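Local coordinates for protein ribokinase RBSK (Mycobacterium tuberculosis, PDB 3GO6) that probably phosphorylates D-ribose at its O-5 with ATP and a divalent cation, giving D-ribose 5-phosphate, at residues P209-G221 against Y224-P236; A271-T283 against A292-A304. All coordinates share one frame; numbering follows the deposited sequence.

Interaction 1 (P209-G221 against Y224-P236); sequences PPTHFVITLGVRG and YVGADGVFEVPAP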
loop_
_atom_site.group_PDB
_atom_site.type_symbol
_atom_site.label_atom_id
_atom_site.label_comp_id
_atom_site.label_asym_id
_atom_site.label_seq_id
_atom_site.Cartn_x
_atom_site.Cartn_y
_atom_site.Cartn_z
ATOM N N PRO A 209 -8.291 -32.256 12.761
ATOM C CA PRO A 209 -7.666 -32.735 11.535
ATOM C C PRO A 209 -8.658 -33.210 10.491
ATOM O O PRO A 209 -9.677 -33.826 10.846
ATOM C CB PRO A 209 -6.771 -33.899 11.997
ATOM C CG PRO A 209 -7.123 -34.180 13.391
ATOM C CD PRO A 209 -8.088 -33.179 13.896
ATOM N N PRO A 210 -8.375 -32.905 9.203
ATOM C CA PRO A 210 -9.170 -33.395 8.087
ATOM C C PRO A 210 -8.713 -34.784 7.698
ATOM O O PRO A 210 -7.732 -35.290 8.253
ATOM C CB PRO A 210 -8.818 -32.409 6.967
ATOM C CG PRO A 210 -7.341 -32.111 7.246
ATOM C CD PRO A 210 -7.269 -32.022 8.750
ATOM N N THR A 211 -9.387 -35.390 6.729
ATOM C CA THR A 211 -8.948 -36.681 6.217
ATOM C C THR A 211 -7.506 -36.578 5.710
ATOM O O THR A 211 -6.691 -37.469 5.966
ATOM C CB THR A 211 -9.872 -37.168 5.095
ATOM O OG1 THR A 211 -11.226 -37.001 5.520
ATOM C CG2 THR A 211 -9.616 -38.651 4.776
ATOM N N HIS A 212 -7.194 -35.480 5.016
ATOM C CA HIS A 212 -5.872 -35.279 4.426
ATOM C C HIS A 212 -5.340 -33.886 4.810
ATOM O O HIS A 212 -5.792 -32.888 4.253
ATOM C CB HIS A 212 -5.959 -35.430 2.903
ATOM C CG HIS A 212 -6.646 -36.686 2.461
ATOM N ND1 HIS A 212 -6.034 -37.926 2.506
ATOM C CD2 HIS A 212 -7.885 -36.899 1.954
ATOM C CE1 HIS A 212 -6.871 -38.846 2.057
ATOM N NE2 HIS A 212 -8.003 -38.250 1.719
ATOM N N PHE A 213 -4.412 -33.826 5.768
ATOM C CA PHE A 213 -3.830 -32.566 6.241
ATOM C C PHE A 213 -2.529 -32.347 5.465
ATOM O O PHE A 213 -1.598 -33.150 5.566
ATOM C CB PHE A 213 -3.548 -32.614 7.752
ATOM C CG PHE A 213 -3.770 -31.301 8.486
ATOM C CD1 PHE A 213 -3.777 -30.063 7.807
ATOM C CD2 PHE A 213 -3.942 -31.304 9.879
ATOM C CE1 PHE A 213 -3.977 -28.866 8.496
ATOM C CE2 PHE A 213 -4.151 -30.114 10.592
ATOM C CZ PHE A 213 -4.170 -28.883 9.904
ATOM N N VAL A 214 -2.494 -31.283 4.659
ATOM C CA VAL A 214 -1.346 -30.966 3.804
ATOM C C VAL A 214 -0.686 -29.727 4.374
ATOM O O VAL A 214 -1.211 -28.607 4.264
ATOM C CB VAL A 214 -1.761 -30.747 2.321
ATOM C CG1 VAL A 214 -0.541 -30.401 1.456
ATOM C CG2 VAL A 214 -2.464 -31.991 1.757
ATOM N N ILE A 215 0.457 -29.911 5.014
ATOM C CA ILE A 215 1.099 -28.810 5.706
ATOM C C ILE A 215 2.303 -28.372 4.884
ATOM O O ILE A 215 3.271 -29.109 4.748
ATOM C CB ILE A 215 1.514 -29.167 7.163
ATOM C CG1 ILE A 215 0.311 -29.630 7.996
ATOM C CG2 ILE A 215 2.155 -27.970 7.860
ATOM C CD1 ILE A 215 0.129 -31.141 7.937
ATOM N N THR A 216 2.237 -27.169 4.325
ATOM C CA THR A 216 3.300 -26.690 3.453
ATOM C C THR A 216 4.483 -26.226 4.303
ATOM O O THR A 216 4.302 -25.693 5.395
ATOM C CB THR A 216 2.810 -25.539 2.551
ATOM O OG1 THR A 216 2.298 -24.493 3.382
ATOM C CG2 THR A 216 1.692 -26.040 1.596
ATOM N N LEU A 217 5.684 -26.442 3.782
ATOM C CA LEU A 217 6.925 -26.245 4.521
ATOM C C LEU A 217 7.883 -25.340 3.739
ATOM O O LEU A 217 9.095 -25.534 3.796
ATOM C CB LEU A 217 7.611 -27.607 4.735
ATOM C CG LEU A 217 6.847 -28.711 5.460
ATOM C CD1 LEU A 217 7.633 -30.017 5.361
ATOM C CD2 LEU A 217 6.569 -28.332 6.927
ATOM N N GLY A 218 7.352 -24.375 2.995
ATOM C CA GLY A 218 8.207 -23.507 2.180
ATOM C C GLY A 218 9.041 -24.360 1.241
ATOM O O GLY A 218 8.487 -25.164 0.497
ATOM N N VAL A 219 10.371 -24.230 1.308
ATOM C CA VAL A 219 11.295 -24.936 0.385
ATOM C C VAL A 219 11.420 -26.446 0.571
ATOM O O VAL A 219 11.860 -27.151 -0.337
ATOM C CB VAL A 219 12.736 -24.300 0.380
ATOM C CG1 VAL A 219 12.667 -22.792 0.124
ATOM C CG2 VAL A 219 13.496 -24.612 1.689
ATOM N N ARG A 220 11.053 -26.953 1.744
ATOM C CA ARG A 220 11.094 -28.387 1.974
ATOM C C ARG A 220 9.884 -29.102 1.368
ATOM O O ARG A 220 9.756 -30.323 1.505
ATOM C CB ARG A 220 11.215 -28.687 3.467
ATOM C CG ARG A 220 12.567 -28.266 4.058
ATOM C CD ARG A 220 12.414 -27.866 5.514
ATOM N NE ARG A 220 11.858 -28.960 6.307
ATOM C CZ ARG A 220 11.040 -28.804 7.344
ATOM N NH1 ARG A 220 10.657 -27.593 7.724
ATOM N NH2 ARG A 220 10.595 -29.870 7.996
ATOM N N GLY A 221 9.007 -28.346 0.697
ATOM C CA GLY A 221 7.831 -28.926 0.049
ATOM C C GLY A 221 6.616 -28.942 0.970
ATOM O O GLY A 221 6.053 -27.894 1.291
ATOM N N TYR A 224 2.544 -34.437 4.893
ATOM C CA TYR A 224 1.179 -34.979 4.901
ATOM C C TYR A 224 0.901 -35.731 6.213
ATOM O O TYR A 224 1.745 -36.516 6.669
ATOM C CB TYR A 224 0.972 -35.897 3.695
ATOM C CG TYR A 224 -0.311 -36.687 3.709
ATOM C CD1 TYR A 224 -1.401 -36.294 2.924
ATOM C CD2 TYR A 224 -0.451 -37.831 4.508
ATOM C CE1 TYR A 224 -2.582 -37.000 2.936
ATOM C CE2 TYR A 224 -1.641 -38.556 4.521
ATOM C CZ TYR A 224 -2.700 -38.136 3.735
ATOM O OH TYR A 224 -3.872 -38.837 3.728
ATOM N N VAL A 225 -0.265 -35.465 6.811
ATOM C CA VAL A 225 -0.788 -36.240 7.941
ATOM C C VAL A 225 -2.245 -36.596 7.647
ATOM O O VAL A 225 -3.071 -35.707 7.401
ATOM C CB VAL A 225 -0.746 -35.466 9.278
ATOM C CG1 VAL A 225 -1.114 -36.394 10.458
ATOM C CG2 VAL A 225 0.616 -34.822 9.516
ATOM N N GLY A 226 -2.563 -37.890 7.643
ATOM C CA GLY A 226 -3.956 -38.305 7.497
ATOM C C GLY A 226 -4.129 -39.775 7.213
ATOM O O GLY A 226 -3.284 -40.597 7.602
ATOM N N ALA A 227 -5.212 -40.097 6.503
ATOM C CA ALA A 227 -5.578 -41.478 6.206
ATOM C C ALA A 227 -4.470 -42.280 5.524
ATOM O O ALA A 227 -4.443 -43.509 5.648
ATOM C CB ALA A 227 -6.854 -41.526 5.365
ATOM N N ASP A 228 -3.583 -41.601 4.791
ATOM C CA ASP A 228 -2.474 -42.266 4.099
ATOM C C ASP A 228 -1.233 -42.406 4.982
ATOM O O ASP A 228 -0.192 -42.871 4.528
ATOM C CB ASP A 228 -2.106 -41.529 2.805
ATOM C CG ASP A 228 -3.177 -41.636 1.730
ATOM O OD1 ASP A 228 -4.085 -42.494 1.852
ATOM O OD2 ASP A 228 -3.113 -40.855 0.748
ATOM N N GLY A 229 -1.347 -41.995 6.237
ATOM C CA GLY A 229 -0.222 -42.012 7.162
ATOM C C GLY A 229 0.427 -40.654 7.351
ATOM O O GLY A 229 -0.257 -39.628 7.391
ATOM N N VAL A 230 1.753 -40.668 7.471
ATOM C CA VAL A 230 2.553 -39.485 7.780
ATOM C C VAL A 230 3.810 -39.551 6.925
ATOM O O VAL A 230 4.574 -40.513 7.010
ATOM C CB VAL A 230 2.930 -39.432 9.297
ATOM C CG1 VAL A 230 3.945 -38.321 9.592
ATOM C CG2 VAL A 230 1.690 -39.254 10.165
ATOM N N PHE A 231 4.003 -38.551 6.064
ATOM C CA PHE A 231 5.179 -38.489 5.197
ATOM C C PHE A 231 5.445 -37.066 4.710
ATOM O O PHE A 231 4.622 -36.154 4.908
ATOM C CB PHE A 231 5.092 -39.467 4.009
ATOM C CG PHE A 231 3.873 -39.285 3.124
ATOM C CD1 PHE A 231 3.898 -38.391 2.044
ATOM C CD2 PHE A 231 2.717 -40.041 3.339
ATOM C CE1 PHE A 231 2.779 -38.225 1.220
ATOM C CE2 PHE A 231 1.586 -39.886 2.513
ATOM C CZ PHE A 231 1.617 -38.977 1.453
ATOM N N GLU A 232 6.610 -36.885 4.096
ATOM C CA GLU A 232 6.982 -35.601 3.526
ATOM C C GLU A 232 7.149 -35.742 2.019
ATOM O O GLU A 232 7.419 -36.834 1.505
ATOM C CB GLU A 232 8.230 -35.023 4.221
ATOM C CG GLU A 232 8.047 -34.867 5.744
ATOM C CD GLU A 232 8.894 -33.768 6.380
ATOM O OE1 GLU A 232 9.868 -33.297 5.738
ATOM O OE2 GLU A 232 8.574 -33.377 7.539
ATOM N N VAL A 233 6.937 -34.638 1.311
ATOM C CA VAL A 233 7.065 -34.600 -0.139
ATOM C C VAL A 233 7.967 -33.402 -0.442
ATOM O O VAL A 233 7.586 -32.265 -0.136
ATOM C CB VAL A 233 5.697 -34.426 -0.848
ATOM C CG1 VAL A 233 5.877 -34.376 -2.355
ATOM C CG2 VAL A 233 4.728 -35.554 -0.477
ATOM N N PRO A 234 9.178 -33.653 -0.990
ATOM C CA PRO A 234 10.114 -32.573 -1.332
ATOM C C PRO A 234 9.725 -31.744 -2.554
ATOM O O PRO A 234 8.963 -32.196 -3.421
ATOM C CB PRO A 234 11.433 -33.326 -1.611
ATOM C CG PRO A 234 10.990 -34.634 -2.139
ATOM C CD PRO A 234 9.771 -34.982 -1.272
ATOM N N ALA A 235 10.252 -30.524 -2.604
ATOM C CA ALA A 235 10.105 -29.650 -3.765
ATOM C C ALA A 235 11.438 -29.609 -4.505
ATOM O O ALA A 235 12.474 -29.817 -3.885
ATOM C CB ALA A 235 9.721 -28.236 -3.300
ATOM N N PRO A 236 11.423 -29.311 -5.816
ATOM C CA PRO A 236 12.667 -28.976 -6.521
ATOM C C PRO A 236 13.464 -27.865 -5.820
ATOM O O PRO A 236 12.878 -26.912 -5.279
ATOM C CB PRO A 236 12.175 -28.484 -7.885
ATOM C CG PRO A 236 10.851 -29.143 -8.066
ATOM C CD PRO A 236 10.251 -29.274 -6.712
HETATM O O HOH W 1 -5.221 -35.567 9.209
HETATM O O HOH W 2 12.249 -25.765 -2.931
HETATM O O HOH W 3 12.686 -30.088 -0.648
HETATM O O HOH W 4 14.654 -28.542 -1.682
HETATM O O HOH W 5 10.598 -32.962 2.452
#

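Interaction 2 (A271-T283 against A292-A304); sequences ALRRACAAGALAT and APAAAAIDAALRA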
loop_
_atom_site.group_PDB
_atom_site.type_symbol
_atom_site.label_atom_id
_atom_site.label_comp_id
_atom_site.label_asym_id
_atom_site.label_seq_id
_atom_site.Cartn_x
_atom_site.Cartn_y
_atom_site.Cartn_z
ATOM N N ALA A 271 -0.656 -35.704 -6.900
ATOM C CA ALA A 271 -1.153 -34.326 -6.735
ATOM C C ALA A 271 -0.182 -33.527 -5.871
ATOM O O ALA A 271 0.166 -32.384 -6.193
ATOM C CB ALA A 271 -2.559 -34.346 -6.105
ATOM N N LEU A 272 0.250 -34.122 -4.762
ATOM C CA LEU A 272 1.219 -33.478 -3.848
ATOM C C LEU A 272 2.555 -33.149 -4.514
ATOM O O LEU A 272 3.083 -32.041 -4.335
ATOM C CB LEU A 272 1.421 -34.318 -2.573
ATOM C CG LEU A 272 0.213 -34.464 -1.623
ATOM C CD1 LEU A 272 0.350 -35.704 -0.741
ATOM C CD2 LEU A 272 0.032 -33.214 -0.740
ATOM N N ARG A 273 3.086 -34.098 -5.295
ATOM C CA ARG A 273 4.334 -33.871 -6.043
ATOM C C ARG A 273 4.205 -32.707 -7.023
ATOM O O ARG A 273 5.099 -31.870 -7.115
ATOM C CB ARG A 273 4.789 -35.138 -6.781
ATOM C CG ARG A 273 5.434 -36.144 -5.828
ATOM C CD ARG A 273 5.641 -37.517 -6.450
ATOM N NE ARG A 273 6.280 -38.401 -5.475
ATOM C CZ ARG A 273 6.432 -39.721 -5.603
ATOM N NH1 ARG A 273 5.974 -40.357 -6.676
ATOM N NH2 ARG A 273 7.050 -40.411 -4.640
ATOM N N ARG A 274 3.103 -32.675 -7.761
ATOM C CA ARG A 274 2.878 -31.628 -8.753
ATOM C C ARG A 274 2.707 -30.268 -8.074
ATOM O O ARG A 274 3.253 -29.274 -8.533
ATOM C CB ARG A 274 1.669 -31.979 -9.620
ATOM C CG ARG A 274 1.969 -33.172 -10.562
ATOM C CD ARG A 274 0.797 -33.565 -11.446
ATOM N NE ARG A 274 0.537 -32.538 -12.447
ATOM C CZ ARG A 274 1.237 -32.367 -13.568
ATOM N NH1 ARG A 274 2.263 -33.173 -13.853
ATOM N NH2 ARG A 274 0.919 -31.376 -14.403
ATOM N N ALA A 275 1.958 -30.237 -6.974
ATOM C CA ALA A 275 1.730 -28.994 -6.236
ATOM C C ALA A 275 3.055 -28.475 -5.667
ATOM O O ALA A 275 3.342 -27.268 -5.735
ATOM C CB ALA A 275 0.661 -29.199 -5.121
ATOM N N CYS A 276 3.886 -29.388 -5.153
ATOM C CA CYS A 276 5.210 -29.009 -4.626
ATOM C C CYS A 276 6.094 -28.418 -5.722
ATOM O O CYS A 276 6.725 -27.379 -5.513
ATOM C CB CYS A 276 5.920 -30.201 -3.949
ATOM S SG CYS A 276 5.367 -30.512 -2.272
ATOM N N ALA A 277 6.112 -29.055 -6.893
ATOM C CA ALA A 277 6.897 -28.542 -8.016
ATOM C C ALA A 277 6.407 -27.185 -8.483
ATOM O O ALA A 277 7.212 -26.295 -8.742
ATOM C CB ALA A 277 6.913 -29.538 -9.196
ATOM N N ALA A 278 5.089 -27.023 -8.608
ATOM C CA ALA A 278 4.524 -25.751 -9.084
ATOM C C ALA A 278 4.801 -24.604 -8.115
ATOM O O ALA A 278 5.144 -23.492 -8.540
ATOM C CB ALA A 278 3.028 -25.887 -9.363
ATOM N N GLY A 279 4.674 -24.876 -6.822
ATOM C CA GLY A 279 5.007 -23.913 -5.782
ATOM C C GLY A 279 6.441 -23.426 -5.866
ATOM O O GLY A 279 6.712 -22.222 -5.730
ATOM N N ALA A 280 7.362 -24.353 -6.117
ATOM C CA ALA A 280 8.782 -24.002 -6.270
ATOM C C ALA A 280 8.997 -23.074 -7.471
ATOM O O ALA A 280 9.643 -22.019 -7.349
ATOM C CB ALA A 280 9.627 -25.277 -6.406
ATOM N N LEU A 281 8.438 -23.462 -8.616
ATOM C CA LEU A 281 8.471 -22.666 -9.842
ATOM C C LEU A 281 7.892 -21.267 -9.634
ATOM O O LEU A 281 8.377 -20.281 -10.213
ATOM C CB LEU A 281 7.680 -23.368 -10.955
ATOM C CG LEU A 281 8.235 -24.656 -11.558
ATOM C CD1 LEU A 281 7.321 -25.163 -12.655
ATOM C CD2 LEU A 281 9.671 -24.474 -12.092
ATOM N N ALA A 282 6.845 -21.195 -8.813
ATOM C CA ALA A 282 6.178 -19.928 -8.518
ATOM C C ALA A 282 7.117 -18.960 -7.782
ATOM O O ALA A 282 6.983 -17.757 -7.912
ATOM C CB ALA A 282 4.903 -20.194 -7.706
ATOM N N THR A 283 8.100 -19.479 -7.047
ATOM C CA THR A 283 9.045 -18.620 -6.329
ATOM C C THR A 283 10.139 -18.030 -7.234
ATOM O O THR A 283 10.923 -17.188 -6.795
ATOM C CB THR A 283 9.715 -19.359 -5.139
ATOM O OG1 THR A 283 10.621 -20.354 -5.654
ATOM C CG2 THR A 283 8.649 -20.024 -4.254
ATOM N N ALA A 292 1.887 -18.413 -11.543
ATOM C CA ALA A 292 1.547 -19.839 -11.684
ATOM C C ALA A 292 2.074 -20.411 -13.013
ATOM O O ALA A 292 1.864 -19.824 -14.071
ATOM C CB ALA A 292 0.048 -20.043 -11.568
ATOM N N PRO A 293 2.771 -21.560 -12.955
ATOM C CA PRO A 293 3.319 -22.141 -14.161
ATOM C C PRO A 293 2.267 -22.897 -14.977
ATOM O O PRO A 293 1.230 -23.334 -14.447
ATOM C CB PRO A 293 4.368 -23.118 -13.613
ATOM C CG PRO A 293 3.764 -23.593 -12.348
ATOM C CD PRO A 293 3.117 -22.357 -11.760
ATOM N N ALA A 294 2.545 -23.062 -16.264
ATOM C CA ALA A 294 1.690 -23.876 -17.131
ATOM C C ALA A 294 1.879 -25.352 -16.801
ATOM O O ALA A 294 2.909 -25.741 -16.215
ATOM C CB ALA A 294 1.990 -23.589 -18.619
ATOM N N ALA A 295 0.895 -26.175 -17.153
ATOM C CA ALA A 295 0.956 -27.605 -16.859
ATOM C C ALA A 295 2.251 -28.238 -17.405
ATOM O O ALA A 295 2.876 -29.073 -16.736
ATOM C CB ALA A 295 -0.260 -28.318 -17.425
ATOM N N ALA A 296 2.645 -27.828 -18.613
ATOM C CA ALA A 296 3.841 -28.380 -19.248
ATOM C C ALA A 296 5.118 -28.022 -18.489
ATOM O O ALA A 296 6.053 -28.827 -18.449
ATOM C CB ALA A 296 3.932 -27.930 -20.692
ATOM N N ALA A 297 5.160 -26.829 -17.885
ATOM C CA ALA A 297 6.290 -26.431 -17.032
ATOM C C ALA A 297 6.384 -27.281 -15.759
ATOM O O ALA A 297 7.484 -27.605 -15.299
ATOM C CB ALA A 297 6.222 -24.942 -16.679
ATOM N N ILE A 298 5.228 -27.619 -15.190
ATOM C CA ILE A 298 5.156 -28.496 -14.025
ATOM C C ILE A 298 5.716 -29.886 -14.394
ATOM O O ILE A 298 6.578 -30.430 -13.683
ATOM C CB ILE A 298 3.699 -28.614 -13.493
ATOM C CG1 ILE A 298 3.181 -27.243 -12.999
ATOM C CG2 ILE A 298 3.603 -29.655 -12.382
ATOM C CD1 ILE A 298 1.659 -27.214 -12.763
ATOM N N ASP A 299 5.220 -30.438 -15.505
ATOM C CA ASP A 299 5.711 -31.719 -16.049
ATOM C C ASP A 299 7.222 -31.713 -16.222
ATOM O O ASP A 299 7.900 -32.625 -15.758
ATOM C CB ASP A 299 5.068 -32.030 -17.403
ATOM C CG ASP A 299 3.602 -32.333 -17.300
ATOM O OD1 ASP A 299 3.132 -32.660 -16.189
ATOM O OD2 ASP A 299 2.915 -32.252 -18.347
ATOM N N ALA A 300 7.722 -30.676 -16.883
ATOM C CA ALA A 300 9.144 -30.508 -17.176
ATOM C C ALA A 300 10.006 -30.417 -15.925
ATOM O O ALA A 300 11.116 -30.952 -15.900
ATOM C CB ALA A 300 9.363 -29.285 -18.057
ATOM N N ALA A 301 9.500 -29.741 -14.893
ATOM C CA ALA A 301 10.221 -29.608 -13.622
ATOM C C ALA A 301 10.247 -30.926 -12.860
ATOM O O ALA A 301 11.215 -31.232 -12.167
ATOM C CB ALA A 301 9.596 -28.512 -12.759
ATOM N N LEU A 302 9.181 -31.705 -12.983
ATOM C CA LEU A 302 9.148 -33.028 -12.379
ATOM C C LEU A 302 10.074 -34.011 -13.116
ATOM O O LEU A 302 10.764 -34.797 -12.465
ATOM C CB LEU A 302 7.722 -33.566 -12.293
ATOM C CG LEU A 302 6.784 -32.924 -11.262
ATOM C CD1 LEU A 302 5.383 -33.459 -11.472
ATOM C CD2 LEU A 302 7.244 -33.197 -9.847
ATOM N N ARG A 303 10.099 -33.944 -14.450
ATOM C CA ARG A 303 11.022 -34.763 -15.252
ATOM C C ARG A 303 12.459 -34.524 -14.812
ATOM O O ARG A 303 13.187 -35.473 -14.515
ATOM C CB ARG A 303 10.906 -34.458 -16.745
ATOM C CG ARG A 303 9.847 -35.248 -17.497
ATOM C CD ARG A 303 10.087 -35.243 -19.034
ATOM N NE ARG A 303 10.692 -34.004 -19.553
ATOM C CZ ARG A 303 10.024 -32.894 -19.889
ATOM N NH1 ARG A 303 8.692 -32.824 -19.767
ATOM N NH2 ARG A 303 10.699 -31.841 -20.348
ATOM N N ALA A 304 12.857 -33.252 -14.758
ATOM C CA ALA A 304 14.187 -32.870 -14.286
ATOM C C ALA A 304 14.446 -33.229 -12.812
ATOM O O ALA A 304 15.579 -33.140 -12.345
ATOM C CB ALA A 304 14.433 -31.384 -14.537
#

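Interaction 1 (P209-G221 against Y224-P236)
His212 and Tyr224 meet on one face of the antiparallel hairpin formed by strands 212-216 and 222-226. The histidine CB rests against Tyr224 CE1, 3.7 Å from it. One atom on, His212 CG lies 3.7 Å from Tyr224 OH. On the ring, His212 ND1 hydrogen-bonds Tyr224 OH at 2.6 Å with an angle of 157°; either atom could be the donor. His212 CE1, beyond it, passes the same hydroxyl more loosely. The two rings touch rim to rim, their planes turned 42° apart. Tyr224 reaches across because its CG stands anti to its backbone N (chi1 171°), and its hydroxyl also takes the N-H of Asp228, 3.0 Å from Asp228 N to Tyr224 OH.

Underneath, the main chains pair: Phe213 N to Val225 O is 2.8 Å and Val225 N to Phe213 O is 2.9 Å. In the type I turn from Gly226 to Gly229, Ala227 N gives a bond of 3.1 Å to Thr211 O. On the other face Ile215 CD1 packs on Val225 CG2. Strand 212-216, parallel to 195-199, here passes to antiparallel strands 222-226 and 229-233 at one edge of the large mixed sheet of this PfkB-family kinase.

At the far end Gly221 CA points a C-H at Val233 O, 3.4 Å away, and a water links Val219 O with Pro236 O. Gly221 contacts ADP in another structure of this protein and residues 216-221 are predicted to bind ATP, so this end probably borders the nucleotide site.

Trp258 meets the His212 ring edge-to-face, and Asp228 is salt-bridged to Arg268. A tyrosine hydroxyl gripped by both a ring nitrogen and a turn N-H ties strand 212-216 to the turn between strands 222-226 and 229-233.

Interaction 2 (A271-T283 against A292-A304)
Arg274 lays its guanidinium over Ile298, whose CG2 sits 3.7 Å above the centre of the flat group. The same group meets Asp299 at its edge. Arg274 NH1 donates to Asp299 OD1 at 2.5 Å, close to the guanidinium plane and with an N-H angle of 161°, making a salt bridge. Arg274 NH2 adds a weak second bond to Asp299 OD1 at 3.1 Å, so a single carboxylate oxygen receives both. A bend at chi3 (69°) turns the arginine tip out of line with its aliphatic stem. That stem is packed too: Arg274 CG touches Leu302 CD1 at 3.5 Å, the two side chains crossing at about a right angle. Ringed by Ala295, Ile298, Asp299 and Leu302, the arginine is a knob in a hole of helix 295-303.

The segments of the two helices run nearly perpendicular, 102° between their directions, with axes 9.1 Å apart at closest approach. Alanines face the partner helix where the two approach: Ala277 CB meets the other leucine branch, Leu302 CD2, at 3.7 Å. Further along, Ala278 CB abuts both Ile298 and the ring of Pro293, which precedes the helix. Leu281 closes this end, its CD1 lying 3.7 Å from Pro293 CB and also touching Ala297 and Ala301.

The last helix of the chain is thus laid across a helix that flanks the large sheet. Helix 265-282 also packs against Phe250 and Val253 of helix 246-257. Arg274 NE has a weak hydrogen bond to Asn257.

The contact is apolar carbon from alanine, leucine, isoleucine and proline, with a buried arginine whose charged end reaches a partly exposed aspartate. Since Arg270 is close by with like charge, the carboxylate of Asp299 probably helps to balance the charge there.

How the interactions relate
Helix 265-282 joins the two contacts: it packs one side against the hairpin of interaction 1 and another against the C-terminal helix of interaction 2. The centres are 16 Å apart, yet the contacts touch, with Val214 CG1 3.6 Å from Leu272 CD2 and Val233 O 3.5 Å from Cys276 SG. Pro236 extends the seam, its CD lying 3.7 Å from Ala277 CA. Gly221 and Cys276 are both seen binding ADP in another structure, and Gly221 CA lies 3.7 Å from Cys276 SG, so the seam borders the nucleotide site. The magnesium ion lies about 12 Å from the Val219 side chain; the Pro293 side chain is about 9 Å from that ion and about 14 Å from the bound alpha-D-ribofuranose.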